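PDB 4B2N: 70 kDa protein from Xanthomonas sp., which cleaves rubber oxidatively as a dioxygenase that carries two covalently bound heme c groups. Local coordinates for residues I252-L257 with M315-A320; P259-F262 with T268-P271; P281-T286 with M433-D438; R443-N446 with W450-N453. All blocks are in the same frame, centred on the assembly; numbering follows the deposited sequence.

In the fold
Contacts 1 and 3 border the same heme c: 252-257 with 315-320 supplies Ile252 and Phe317 to its pocket, and 281-286 with 433-438 supplies Thr286. Their centres lie about 14 Å apart and they meet where Leu435 packs on Ile252 and Ser256. Contact 2 continues contact 1 along helix 253-261. The centres of these two are about 11 Å apart, and the Phe262 ring reaches Ala320, although the Phe262 side chain is about 13 Å from the heme. Contact 4 lies about 14 Å from contact 1 between centres; Trp450 packs on Ala316 and Val319, while Trp445 touches Ile255 and Met436 of contact 3. Contacts 2 and 4 do not touch, their nearest atoms being about 5 Å apart.

Contact 1: I252-L257 with M315-A320; sequences IGLISL and MAFGVA. With HEC (heme c), chain C.
Leu254 presents both of its methyl groups to the helix carrying Ala316 and Phe317. CD1 sits 3.6 Å from both Ala316 CB and Ala316 O, while CD2 reaches forward to Ala320 CB at 3.7 Å. The fork fits against Ala316 and Ala320, one turn apart at the end of helix 312-319, and both methyls touch Ala320 CB. Alanine suits both positions because its small methyl lets the leucine come close to the backbone. Leu254 CG is roughly anti to the backbone N (chi1 -151°), which points the fork at the other helix. CD1 also lies over the Phe317 ring, 4.2 Å from its centroid and 18° off the normal, a CH-pi contact. On the opposite face of that ring lies the heme methyl CMC, and Phe317 CE2 comes within 3.4 Å of heme C1C. Ile252 touches the heme propionate, its CB 3.6 Å from heme O1D. Trp600 of helix 599-607 also packs on Leu254, Leu257 and Phe317. No hydrogen bond joins the two segments; the contact is made by van der Waals packing, mainly of apolar groups, and shape complementarity therefore fixes the Phe317 ring beside the heme, between Leu254 CD1 and the methyl CMC.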
loop_
_atom_site.group_PDB
_atom_site.type_symbol
_atom_site.label_atom_id
_atom_site.label_comp_id
_atom_site.label_asym_id
_atom_site.label_seq_id
_atom_site.Cartn_x
_atom_site.Cartn_y
_atom_site.Cartn_z
ATOM N N ILE A 252 -2.855 -4.949 5.434
ATOM C CA ILE A 252 -2.132 -4.615 6.639
ATOM C C ILE A 252 -2.451 -5.520 7.868
ATOM O O ILE A 252 -1.614 -5.611 8.766
ATOM C CB ILE A 252 -2.333 -3.096 6.996
ATOM C CG1 ILE A 252 -1.194 -2.560 7.866
ATOM C CG2 ILE A 252 -3.648 -2.884 7.670
ATOM C CD1 ILE A 252 0.155 -2.712 7.212
ATOM N N GLY A 253 -3.601 -6.245 7.810
ATOM C CA GLY A 253 -4.016 -7.260 8.836
ATOM C C GLY A 253 -2.923 -8.300 8.947
ATOM O O GLY A 253 -2.804 -8.985 9.983
ATOM N N LEU A 254 -2.064 -8.391 7.915
ATOM C CA LEU A 254 -0.993 -9.416 7.961
ATOM C C LEU A 254 -0.072 -9.113 9.118
ATOM O O LEU A 254 0.399 -10.010 9.758
ATOM C CB LEU A 254 -0.088 -9.385 6.736
ATOM C CG LEU A 254 0.619 -10.680 6.236
ATOM C CD1 LEU A 254 1.867 -10.393 5.368
ATOM C CD2 LEU A 254 0.847 -11.850 7.158
ATOM N N ILE A 255 0.193 -7.833 9.337
ATOM C CA ILE A 255 1.104 -7.438 10.385
ATOM C C ILE A 255 0.638 -7.994 11.732
ATOM O O ILE A 255 1.457 -8.433 12.514
ATOM C CB ILE A 255 1.238 -5.873 10.474
ATOM C CG1 ILE A 255 1.793 -5.323 9.170
ATOM C CG2 ILE A 255 2.068 -5.436 11.736
ATOM C CD1 ILE A 255 3.190 -5.795 8.820
ATOM N N SER A 256 -0.665 -7.886 12.023
ATOM C CA SER A 256 -1.268 -8.418 13.252
ATOM C C SER A 256 -1.194 -9.880 13.266
ATOM O O SER A 256 -1.114 -10.464 14.339
ATOM C CB SER A 256 -2.788 -8.085 13.380
ATOM O OG SER A 256 -2.973 -6.676 13.361
ATOM N N LEU A 257 -1.271 -10.506 12.098
ATOM C CA LEU A 257 -1.216 -11.999 12.042
ATOM C C LEU A 257 0.170 -12.621 12.257
ATOM O O LEU A 257 0.288 -13.720 12.799
ATOM C CB LEU A 257 -1.810 -12.560 10.714
ATOM C CG LEU A 257 -1.680 -14.072 10.524
ATOM C CD1 LEU A 257 -2.668 -14.710 11.508
ATOM C CD2 LEU A 257 -1.957 -14.636 9.138
ATOM N N MET A 315 8.907 -6.617 3.056
ATOM C CA MET A 315 9.027 -8.081 2.974
ATOM C C MET A 315 7.884 -8.932 3.474
ATOM O O MET A 315 7.849 -10.137 3.161
ATOM C CB MET A 315 10.307 -8.536 3.671
ATOM C CG MET A 315 11.599 -8.250 2.915
ATOM S SD MET A 315 13.042 -8.359 4.025
ATOM C CE MET A 315 13.180 -10.110 4.123
ATOM N N ALA A 316 6.899 -8.325 4.157
ATOM C CA ALA A 316 5.845 -9.095 4.832
ATOM C C ALA A 316 5.260 -10.244 3.954
ATOM O O ALA A 316 5.192 -11.413 4.390
ATOM C CB ALA A 316 4.731 -8.160 5.260
ATOM N N PHE A 317 4.838 -9.932 2.720
ATOM C CA PHE A 317 4.133 -11.007 1.948
ATOM C C PHE A 317 5.079 -12.097 1.500
ATOM O O PHE A 317 4.663 -13.249 1.206
ATOM C CB PHE A 317 3.401 -10.407 0.747
ATOM C CG PHE A 317 2.073 -9.811 1.113
ATOM C CD1 PHE A 317 1.003 -10.623 1.470
ATOM C CD2 PHE A 317 1.909 -8.427 1.129
ATOM C CE1 PHE A 317 -0.253 -10.042 1.804
ATOM C CE2 PHE A 317 0.682 -7.850 1.439
ATOM C CZ PHE A 317 -0.392 -8.654 1.792
ATOM N N GLY A 318 6.355 -11.764 1.422
ATOM C CA GLY A 318 7.309 -12.820 1.031
ATOM C C GLY A 318 7.643 -13.717 2.196
ATOM O O GLY A 318 7.846 -14.909 2.058
ATOM N N VAL A 319 7.741 -13.114 3.370
ATOM C CA VAL A 319 8.001 -13.833 4.632
ATOM C C VAL A 319 6.784 -14.686 4.897
ATOM O O VAL A 319 6.911 -15.843 5.330
ATOM C CB VAL A 319 8.189 -12.837 5.835
ATOM C CG1 VAL A 319 8.185 -13.600 7.158
ATOM C CG2 VAL A 319 9.462 -12.035 5.658
ATOM N N ALA A 320 5.584 -14.143 4.656
ATOM C CA ALA A 320 4.398 -14.904 5.096
ATOM C C ALA A 320 4.086 -16.061 4.201
ATOM O O ALA A 320 3.179 -16.779 4.462
ATOM C CB ALA A 320 3.151 -14.016 5.245
HETATM FE FE HEC C . 2.098 -3.353 -0.148
HETATM C CHA HEC C . 2.114 -0.597 1.992
HETATM C CHB HEC C . 5.530 -2.905 -0.764
HETATM C CHC HEC C . 2.346 -6.491 -1.730
HETATM C CHD HEC C . -1.264 -3.479 -0.088
HETATM N NA HEC C . 3.485 -2.131 0.461
HETATM C C1A HEC C . 3.298 -0.935 1.219
HETATM C C2A HEC C . 4.469 -0.071 1.232
HETATM C C3A HEC C . 5.481 -0.707 0.456
HETATM C C4A HEC C . 4.839 -1.940 -0.016
HETATM C CMA HEC C . 6.860 -0.172 0.127
HETATM C CAA HEC C . 4.662 1.298 1.934
HETATM C CBA HEC C . 3.987 2.335 1.033
HETATM C CGA HEC C . 3.930 3.710 1.672
HETATM O O1A HEC C . 3.569 3.877 2.888
HETATM O O2A HEC C . 4.180 4.629 0.887
HETATM N NB HEC C . 3.623 -4.465 -0.937
HETATM C C1B HEC C . 4.890 -4.120 -1.195
HETATM C C2B HEC C . 5.706 -5.131 -1.851
HETATM C C3B HEC C . 4.792 -6.174 -2.112
HETATM C C4B HEC C . 3.534 -5.657 -1.586
HETATM C CMB HEC C . 7.147 -4.940 -2.110
HETATM C CAB HEC C . 5.024 -7.534 -2.717
HETATM C CBB HEC C . 5.895 -8.376 -1.975
HETATM N NC HEC C . 0.872 -4.753 -0.832
HETATM C C1C HEC C . 1.027 -5.993 -1.425
HETATM C C2C HEC C . -0.259 -6.643 -1.786
HETATM C C3C HEC C . -1.299 -5.735 -1.256
HETATM C C4C HEC C . -0.569 -4.609 -0.678
HETATM C CMC HEC C . -0.358 -8.003 -2.467
HETATM C CAC HEC C . -2.788 -5.894 -1.279
HETATM C CBC HEC C . -3.311 -7.164 -1.016
HETATM N ND HEC C . 0.694 -2.234 0.814
HETATM C C1D HEC C . -0.617 -2.445 0.718
HETATM C C2D HEC C . -1.405 -1.514 1.460
HETATM C C3D HEC C . -0.415 -0.687 2.073
HETATM C C4D HEC C . 0.861 -1.233 1.625
HETATM C CMD HEC C . -2.877 -1.371 1.609
HETATM C CAD HEC C . -0.717 0.380 3.066
HETATM C CBD HEC C . -0.921 -0.518 4.348
HETATM C CGD HEC C . -1.368 0.348 5.503
HETATM O O1D HEC C . -2.571 0.360 5.865
HETATM O O2D HEC C . -0.478 1.118 5.999
#

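Contact 2: P259-F262 with T268-P271; sequences PALF and TLAP
Ala260 meets Pro271 through its carbonyl rather than its methyl group: Pro271 CA approaches Ala260 O to 3.1 Å in a CA-H...O contact, which lies beside a backbone hydrogen bond between Ala260 and Ser272. The next carbonyl does the main work. Leu261 O accepts a hydrogen bond from Ala270 N at 2.7 Å, with the donor nearly on the C=O axis (C=O...N angle 162°). Helix 253-261 is fading at this point, and the oxygen that would have served a further turn is used by the returning chain instead. The methyl Leu269 CD1 lies beside the same oxygen and 4.1 Å from Leu261 CB. Phe262, already out of the helix, forms a single beta bridge with Leu269, and its CA is 3.2 Å from Thr268 O. Phe262 CG stands anti to its carbonyl carbon (chi1 -61°), which sets CE1 3.9 Å from Leu269 CD1; the two side chains cross obliquely. Leu261 CB lies over one face of the Phe262 ring, 3.6 Å above its plane and toward the rim. Thr268 OG1 is hydrogen-bonded to Asp465 OD1 and Thr266 OG1. Helix 599-607 packs on Leu261 and Pro271, helix 326-331 on Phe262, Thr268 and Leu269, and helix 467-481 on Ala270, while Arg474 from that last helix binds the carbonyls of Pro259 and Ala270.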
loop_
_atom_site.group_PDB
_atom_site.type_symbol
_atom_site.label_atom_id
_atom_site.label_comp_id
_atom_site.label_asym_id
_atom_site.label_seq_id
_atom_site.Cartn_x
_atom_site.Cartn_y
_atom_site.Cartn_z
ATOM N N PRO A 259 2.776 -12.476 14.282
ATOM C CA PRO A 259 3.313 -13.180 15.479
ATOM C C PRO A 259 2.565 -14.427 15.890
ATOM O O PRO A 259 3.107 -15.207 16.690
ATOM C CB PRO A 259 3.236 -12.129 16.580
ATOM C CG PRO A 259 2.223 -11.129 16.110
ATOM C CD PRO A 259 2.382 -11.090 14.615
ATOM N N ALA A 260 1.361 -14.624 15.339
ATOM C CA ALA A 260 0.613 -15.864 15.559
ATOM C C ALA A 260 1.264 -17.062 14.918
ATOM O O ALA A 260 1.194 -18.114 15.473
ATOM C CB ALA A 260 -0.813 -15.751 15.015
ATOM N N LEU A 261 1.881 -16.900 13.737
ATOM C CA LEU A 261 2.313 -18.030 12.926
ATOM C C LEU A 261 3.820 -18.180 13.026
ATOM O O LEU A 261 4.313 -19.304 13.041
ATOM C CB LEU A 261 1.960 -17.771 11.464
ATOM C CG LEU A 261 0.636 -18.336 10.877
ATOM C CD1 LEU A 261 -0.503 -18.358 11.881
ATOM C CD2 LEU A 261 0.241 -17.528 9.614
ATOM N N PHE A 262 4.534 -17.046 13.175
ATOM C CA PHE A 262 5.996 -17.038 12.910
ATOM C C PHE A 262 6.732 -16.592 14.125
ATOM O O PHE A 262 6.314 -15.673 14.778
ATOM C CB PHE A 262 6.386 -16.072 11.767
ATOM C CG PHE A 262 5.733 -16.445 10.446
ATOM C CD1 PHE A 262 6.167 -17.539 9.759
ATOM C CD2 PHE A 262 4.633 -15.726 9.971
ATOM C CE1 PHE A 262 5.556 -17.921 8.567
ATOM C CE2 PHE A 262 3.959 -16.112 8.800
ATOM C CZ PHE A 262 4.452 -17.195 8.073
ATOM N N THR A 268 10.888 -18.678 11.728
ATOM C CA THR A 268 10.404 -20.031 11.733
ATOM C C THR A 268 8.857 -20.049 11.814
ATOM O O THR A 268 8.228 -19.266 12.538
ATOM C CB THR A 268 10.936 -20.797 12.968
ATOM O OG1 THR A 268 12.366 -20.715 13.001
ATOM C CG2 THR A 268 10.517 -22.222 12.922
ATOM N N LEU A 269 8.248 -20.884 10.988
ATOM C CA LEU A 269 6.828 -21.118 11.101
ATOM C C LEU A 269 6.627 -21.972 12.375
ATOM O O LEU A 269 6.987 -23.119 12.424
ATOM C CB LEU A 269 6.298 -21.887 9.882
ATOM C CG LEU A 269 4.819 -22.305 9.872
ATOM C CD1 LEU A 269 3.915 -21.088 10.017
ATOM C CD2 LEU A 269 4.442 -23.076 8.600
ATOM N N ALA A 270 6.083 -21.372 13.402
ATOM C CA ALA A 270 5.940 -22.033 14.695
ATOM C C ALA A 270 4.827 -21.281 15.415
ATOM O O ALA A 270 5.079 -20.337 16.144
ATOM C CB ALA A 270 7.273 -21.947 15.466
ATOM N N PRO A 271 3.580 -21.660 15.174
ATOM C CA PRO A 271 2.443 -20.932 15.694
ATOM C C PRO A 271 2.395 -20.939 17.187
ATOM O O PRO A 271 2.854 -21.931 17.770
ATOM C CB PRO A 271 1.270 -21.761 15.132
ATOM C CG PRO A 271 1.804 -22.142 13.821
ATOM C CD PRO A 271 3.138 -22.692 14.238
#

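Contact 3: P281-T286 with M433-D438; sequences PHAGMT and MRLMAD. With HEC (heme c), chain C.
Two loops far apart in sequence meet through just two residue pairs, Pro281 with Arg434 and Ala283 with Leu435, and no hydrogen bond runs between them. Ala283 CB lies 3.8 Å from Leu435 CB and 3.9 Å from Leu435 CD1; the small methyl lets the backbones approach to 5.1 Å between the CA atoms of Ala283 and Leu435. Pro281 CG rests 3.9 Å from Arg434 CB, the two side chains crossing at about a right angle, and the arginine chain then bends at chi2 and carries its charged end away. Such aliphatic parts suit a partly exposed border. Within 281-286 the shape is set locally: Gly284 N donates to His282 ND1 at 2.8 Å, lying in the plane of the imidazole. At the backbone angles of Gly284 (phi 84°, psi -171°) a side chain would press on the preceding carbonyl oxygen. Arg434 to Ala437 form a type I beta turn, which leads to Asp438 as N-cap of helix 439-446. Downstream of the glycine, Thr286 OG1 takes the position between backbone N and carbonyl carbon (chi1 65°) and donates to the propionate oxygen O1D of the heme at 2.7 Å. Thr286 and Arg432, just before 433-438, are heme-binding residues of this heme c pocket, both hydrogen-bonded to the heme.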
loop_
_atom_site.group_PDB
_atom_site.type_symbol
_atom_site.label_atom_id
_atom_site.label_comp_id
_atom_site.label_asym_id
_atom_site.label_seq_id
_atom_site.Cartn_x
_atom_site.Cartn_y
_atom_site.Cartn_z
ATOM N N PRO A 281 -8.455 -4.855 17.506
ATOM C CA PRO A 281 -9.579 -4.581 16.603
ATOM C C PRO A 281 -9.112 -4.643 15.111
ATOM O O PRO A 281 -7.944 -4.351 14.819
ATOM C CB PRO A 281 -10.028 -3.163 17.064
ATOM C CG PRO A 281 -8.696 -2.534 17.380
ATOM C CD PRO A 281 -7.909 -3.625 18.110
ATOM N N HIS A 282 -9.978 -5.103 14.212
ATOM C CA HIS A 282 -9.700 -5.103 12.771
ATOM C C HIS A 282 -9.345 -3.691 12.313
ATOM O O HIS A 282 -10.024 -2.698 12.687
ATOM C CB HIS A 282 -10.923 -5.649 12.049
ATOM C CG HIS A 282 -10.693 -5.997 10.576
ATOM N ND1 HIS A 282 -10.416 -5.054 9.629
ATOM C CD2 HIS A 282 -10.774 -7.229 9.885
ATOM C CE1 HIS A 282 -10.282 -5.645 8.413
ATOM N NE2 HIS A 282 -10.514 -6.976 8.562
ATOM N N ALA A 283 -8.270 -3.563 11.529
ATOM C CA ALA A 283 -7.831 -2.239 11.090
ATOM C C ALA A 283 -8.681 -1.600 9.919
ATOM O O ALA A 283 -8.473 -0.440 9.564
ATOM C CB ALA A 283 -6.340 -2.258 10.771
ATOM N N GLY A 284 -9.663 -2.334 9.397
ATOM C CA GLY A 284 -10.425 -1.898 8.241
ATOM C C GLY A 284 -9.693 -2.248 6.935
ATOM O O GLY A 284 -8.628 -2.870 6.934
ATOM N N MET A 285 -10.216 -1.732 5.841
ATOM C CA MET A 285 -9.596 -1.885 4.563
ATOM C C MET A 285 -8.642 -0.697 4.398
ATOM O O MET A 285 -8.986 0.424 4.696
ATOM C CB MET A 285 -10.645 -1.864 3.473
ATOM C CG MET A 285 -11.722 -2.932 3.653
ATOM S SD MET A 285 -10.985 -4.579 3.457
ATOM C CE MET A 285 -11.229 -5.249 5.061
ATOM N N THR A 286 -7.455 -0.966 3.856
ATOM C CA THR A 286 -6.685 0.138 3.308
ATOM C C THR A 286 -6.327 -0.036 1.848
ATOM O O THR A 286 -6.271 -1.193 1.317
ATOM C CB THR A 286 -5.475 0.561 4.140
ATOM O OG1 THR A 286 -4.514 -0.483 4.168
ATOM C CG2 THR A 286 -5.952 1.026 5.572
ATOM N N MET A 433 -5.818 3.414 12.252
ATOM C CA MET A 433 -4.816 3.855 13.198
ATOM C C MET A 433 -4.759 3.027 14.513
ATOM O O MET A 433 -3.789 3.147 15.282
ATOM C CB MET A 433 -4.899 5.372 13.453
ATOM C CG MET A 433 -5.970 5.762 14.422
ATOM S SD MET A 433 -5.282 7.346 14.831
ATOM C CE MET A 433 -4.090 6.954 16.107
ATOM N N ARG A 434 -5.714 2.132 14.720
ATOM C CA ARG A 434 -5.679 1.191 15.845
ATOM C C ARG A 434 -4.922 -0.123 15.599
ATOM O O ARG A 434 -4.774 -0.956 16.502
ATOM C CB ARG A 434 -7.122 0.848 16.283
ATOM C CG ARG A 434 -8.111 2.015 16.134
ATOM C CD ARG A 434 -8.037 2.967 17.298
ATOM N NE ARG A 434 -8.927 4.150 17.263
ATOM C CZ ARG A 434 -10.260 4.161 17.126
ATOM N NH1 ARG A 434 -10.959 3.055 16.881
ATOM N NH2 ARG A 434 -10.903 5.328 17.168
ATOM N N LEU A 435 -4.478 -0.347 14.375
ATOM C CA LEU A 435 -3.792 -1.583 14.086
ATOM C C LEU A 435 -2.720 -1.947 15.146
ATOM O O LEU A 435 -2.718 -3.068 15.676
ATOM C CB LEU A 435 -3.169 -1.534 12.689
ATOM C CG LEU A 435 -2.210 -2.672 12.333
ATOM C CD1 LEU A 435 -2.954 -3.901 11.864
ATOM C CD2 LEU A 435 -1.218 -2.168 11.300
ATOM N N MET A 436 -1.785 -1.057 15.437
ATOM C CA MET A 436 -0.807 -1.551 16.413
ATOM C C MET A 436 -0.841 -0.643 17.656
ATOM O O MET A 436 0.190 -0.342 18.246
ATOM C CB MET A 436 0.566 -1.594 15.763
ATOM C CG MET A 436 0.731 -2.785 14.811
ATOM S SD MET A 436 1.376 -4.246 15.598
ATOM C CE MET A 436 3.127 -3.884 15.814
ATOM N N ALA A 437 -2.046 -0.184 17.999
ATOM C CA ALA A 437 -2.225 0.663 19.143
ATOM C C ALA A 437 -1.770 0.013 20.483
ATOM O O ALA A 437 -1.298 0.731 21.379
ATOM C CB ALA A 437 -3.695 1.141 19.237
ATOM N N ASP A 438 -1.888 -1.297 20.599
ATOM C CA ASP A 438 -1.567 -2.043 21.841
ATOM C C ASP A 438 -0.048 -2.210 22.039
ATOM O O ASP A 438 0.638 -2.802 21.161
ATOM C CB ASP A 438 -2.222 -3.424 21.753
ATOM C CG ASP A 438 -2.276 -4.146 23.074
ATOM O OD1 ASP A 438 -1.254 -4.309 23.787
ATOM O OD2 ASP A 438 -3.388 -4.622 23.385
HETATM FE FE HEC C . 2.098 -3.353 -0.148
HETATM C CHA HEC C . 2.114 -0.597 1.992
HETATM C CHB HEC C . 5.530 -2.905 -0.764
HETATM C CHC HEC C . 2.346 -6.491 -1.730
HETATM C CHD HEC C . -1.264 -3.479 -0.088
HETATM N NA HEC C . 3.485 -2.131 0.461
HETATM C C1A HEC C . 3.298 -0.935 1.219
HETATM C C2A HEC C . 4.469 -0.071 1.232
HETATM C C3A HEC C . 5.481 -0.707 0.456
HETATM C C4A HEC C . 4.839 -1.940 -0.016
HETATM C CMA HEC C . 6.860 -0.172 0.127
HETATM C CAA HEC C . 4.662 1.298 1.934
HETATM C CBA HEC C . 3.987 2.335 1.033
HETATM C CGA HEC C . 3.930 3.710 1.672
HETATM O O1A HEC C . 3.569 3.877 2.888
HETATM O O2A HEC C . 4.180 4.629 0.887
HETATM N NB HEC C . 3.623 -4.465 -0.937
HETATM C C1B HEC C . 4.890 -4.120 -1.195
HETATM C C2B HEC C . 5.706 -5.131 -1.851
HETATM C C3B HEC C . 4.792 -6.174 -2.112
HETATM C C4B HEC C . 3.534 -5.657 -1.586
HETATM C CMB HEC C . 7.147 -4.940 -2.110
HETATM C CAB HEC C . 5.024 -7.534 -2.717
HETATM C CBB HEC C . 5.895 -8.376 -1.975
HETATM N NC HEC C . 0.872 -4.753 -0.832
HETATM C C1C HEC C . 1.027 -5.993 -1.425
HETATM C C2C HEC C . -0.259 -6.643 -1.786
HETATM C C3C HEC C . -1.299 -5.735 -1.256
HETATM C C4C HEC C . -0.569 -4.609 -0.678
HETATM C CMC HEC C . -0.358 -8.003 -2.467
HETATM C CAC HEC C . -2.788 -5.894 -1.279
HETATM C CBC HEC C . -3.311 -7.164 -1.016
HETATM N ND HEC C . 0.694 -2.234 0.814
HETATM C C1D HEC C . -0.617 -2.445 0.718
HETATM C C2D HEC C . -1.405 -1.514 1.460
HETATM C C3D HEC C . -0.415 -0.687 2.073
HETATM C C4D HEC C . 0.861 -1.233 1.625
HETATM C CMD HEC C . -2.877 -1.371 1.609
HETATM C CAD HEC C . -0.717 0.380 3.066
HETATM C CBD HEC C . -0.921 -0.518 4.348
HETATM C CGD HEC C . -1.368 0.348 5.503
HETATM O O1D HEC C . -2.571 0.360 5.865
HETATM O O2D HEC C . -0.478 1.118 5.999
#

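Contact 4: R443-N446 with W450-N453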
loop_
_atom_site.group_PDB
_atom_site.type_symbol
_atom_site.label_atom_id
_atom_site.label_comp_id
_atom_site.label_asym_id
_atom_site.label_seq_id
_atom_site.Cartn_x
_atom_site.Cartn_y
_atom_site.Cartn_z
ATOM N N ARG A 443 5.606 -4.250 21.212
ATOM C CA ARG A 443 6.779 -4.813 21.865
ATOM C C ARG A 443 7.215 -6.141 21.207
ATOM O O ARG A 443 8.428 -6.386 21.171
ATOM C CB ARG A 443 6.544 -5.061 23.343
ATOM C CG ARG A 443 6.677 -3.802 24.169
ATOM C CD ARG A 443 6.514 -4.159 25.658
ATOM N NE ARG A 443 6.664 -2.912 26.411
ATOM C CZ ARG A 443 7.327 -2.793 27.572
ATOM N NH1 ARG A 443 7.921 -3.848 28.148
ATOM N NH2 ARG A 443 7.459 -1.565 28.140
ATOM N N ALA A 444 6.257 -6.957 20.764
ATOM C CA ALA A 444 6.570 -8.190 20.047
ATOM C C ALA A 444 7.402 -7.903 18.760
ATOM O O ALA A 444 8.346 -8.609 18.393
ATOM C CB ALA A 444 5.286 -8.879 19.622
ATOM N N TRP A 445 6.932 -6.899 18.016
ATOM C CA TRP A 445 7.621 -6.414 16.842
ATOM C C TRP A 445 9.014 -5.857 17.182
ATOM O O TRP A 445 10.026 -6.201 16.527
ATOM C CB TRP A 445 6.743 -5.298 16.230
ATOM C CG TRP A 445 7.433 -4.614 15.097
ATOM C CD1 TRP A 445 8.421 -3.644 15.177
ATOM C CD2 TRP A 445 7.211 -4.844 13.690
ATOM N NE1 TRP A 445 8.809 -3.243 13.909
ATOM C CE2 TRP A 445 8.105 -3.946 12.978
ATOM C CE3 TRP A 445 6.361 -5.698 12.955
ATOM C CZ2 TRP A 445 8.177 -3.913 11.574
ATOM C CZ3 TRP A 445 6.414 -5.627 11.533
ATOM C CH2 TRP A 445 7.290 -4.736 10.869
ATOM N N ASN A 446 9.056 -4.903 18.137
ATOM C CA ASN A 446 10.264 -4.187 18.558
ATOM C C ASN A 446 11.397 -5.089 19.027
ATOM O O ASN A 446 12.569 -4.715 18.974
ATOM C CB ASN A 446 9.914 -3.225 19.687
ATOM C CG ASN A 446 9.075 -2.061 19.201
ATOM O OD1 ASN A 446 8.968 -1.860 17.975
ATOM N ND2 ASN A 446 8.491 -1.271 20.127
ATOM N N TRP A 450 11.723 -8.227 12.843
ATOM C CA TRP A 450 10.991 -7.152 12.198
ATOM C C TRP A 450 11.576 -5.803 12.524
ATOM O O TRP A 450 11.662 -4.929 11.635
ATOM C CB TRP A 450 9.518 -7.247 12.600
ATOM C CG TRP A 450 8.960 -8.535 12.096
ATOM C CD1 TRP A 450 8.823 -9.733 12.789
ATOM C CD2 TRP A 450 8.511 -8.814 10.716
ATOM N NE1 TRP A 450 8.355 -10.705 11.939
ATOM C CE2 TRP A 450 8.152 -10.204 10.681
ATOM C CE3 TRP A 450 8.345 -8.029 9.572
ATOM C CZ2 TRP A 450 7.603 -10.792 9.521
ATOM C CZ3 TRP A 450 7.819 -8.590 8.439
ATOM C CH2 TRP A 450 7.481 -9.967 8.398
ATOM N N ALA A 451 12.037 -5.645 13.781
ATOM C CA ALA A 451 12.596 -4.346 14.190
ATOM C C ALA A 451 14.111 -4.340 13.945
ATOM O O ALA A 451 14.761 -3.468 14.454
ATOM C CB ALA A 451 12.259 -3.996 15.690
ATOM N N TYR A 452 14.642 -5.295 13.170
ATOM C CA TYR A 452 16.106 -5.403 12.960
ATOM C C TYR A 452 16.869 -5.478 14.298
ATOM O O TYR A 452 17.808 -4.651 14.567
ATOM C CB TYR A 452 16.657 -4.173 12.195
ATOM C CG TYR A 452 16.277 -4.018 10.763
ATOM C CD1 TYR A 452 14.956 -3.695 10.384
ATOM C CD2 TYR A 452 17.242 -4.162 9.767
ATOM C CE1 TYR A 452 14.623 -3.472 9.043
ATOM C CE2 TYR A 452 16.933 -3.924 8.400
ATOM C CZ TYR A 452 15.630 -3.593 8.068
ATOM O OH TYR A 452 15.343 -3.423 6.753
ATOM N N ASN A 453 16.391 -6.326 15.185
ATOM C CA ASN A 453 17.057 -6.536 16.471
ATOM C C ASN A 453 18.418 -7.173 16.277
ATOM O O ASN A 453 19.169 -7.251 17.199
ATOM C CB ASN A 453 16.163 -7.243 17.542
ATOM C CG ASN A 453 16.144 -8.770 17.430
ATOM O OD1 ASN A 453 16.326 -9.333 16.331
ATOM N ND2 ASN A 453 15.865 -9.452 18.551
HETATM O O HOH W 1 10.119 -8.585 15.555
#
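Trp450 CB sits almost exactly above the six-membered ring of Trp445, 3.4 Å from its centroid and 6° off the ring normal, a close CH-pi contact over the face. Beyond that carbon the Trp450 indole tilts away, so the two aromatic systems meet obliquely: the six-membered ring of Trp445 and the five-membered ring of Trp450 have their planes at 34°, and Trp450 CE3 is 3.7 Å from Trp445 CZ3. Ala451 N lies over the same face of Trp445, toward its rim, and Ala451 CB touches the pyrrole atom Trp445 CD1 at 3.9 Å. That methyl also tucks in beside the end of the helix, 3.2 Å from Trp445 O and 3.4 Å from Asn446 O, a spot where a small residue fits snugly.

Trp445 CG stands anti to the backbone N (chi1 173°), which directs the broad ring across 450-451, and the bond from Trp445 NE1 to Asn493 O fixes it there. Here the chain leaves the C-terminal end of helix 439-446 and, three residues on, packs across its last turn; the last carbonyls have no further turn to bond to and find other partners. Water 1 lies 2.6 Å from Trp445 O, probably donating to it, and bonds weakly to Trp450 N at 3.2 Å.

Further out, Asn493 serves both sides of the pair, since its side-chain ND2 binds Trp450 O. Asn446 OD1 accepts from the backbone N of Trp495, and Arg477 of helix 467-481 binds Ala444 O.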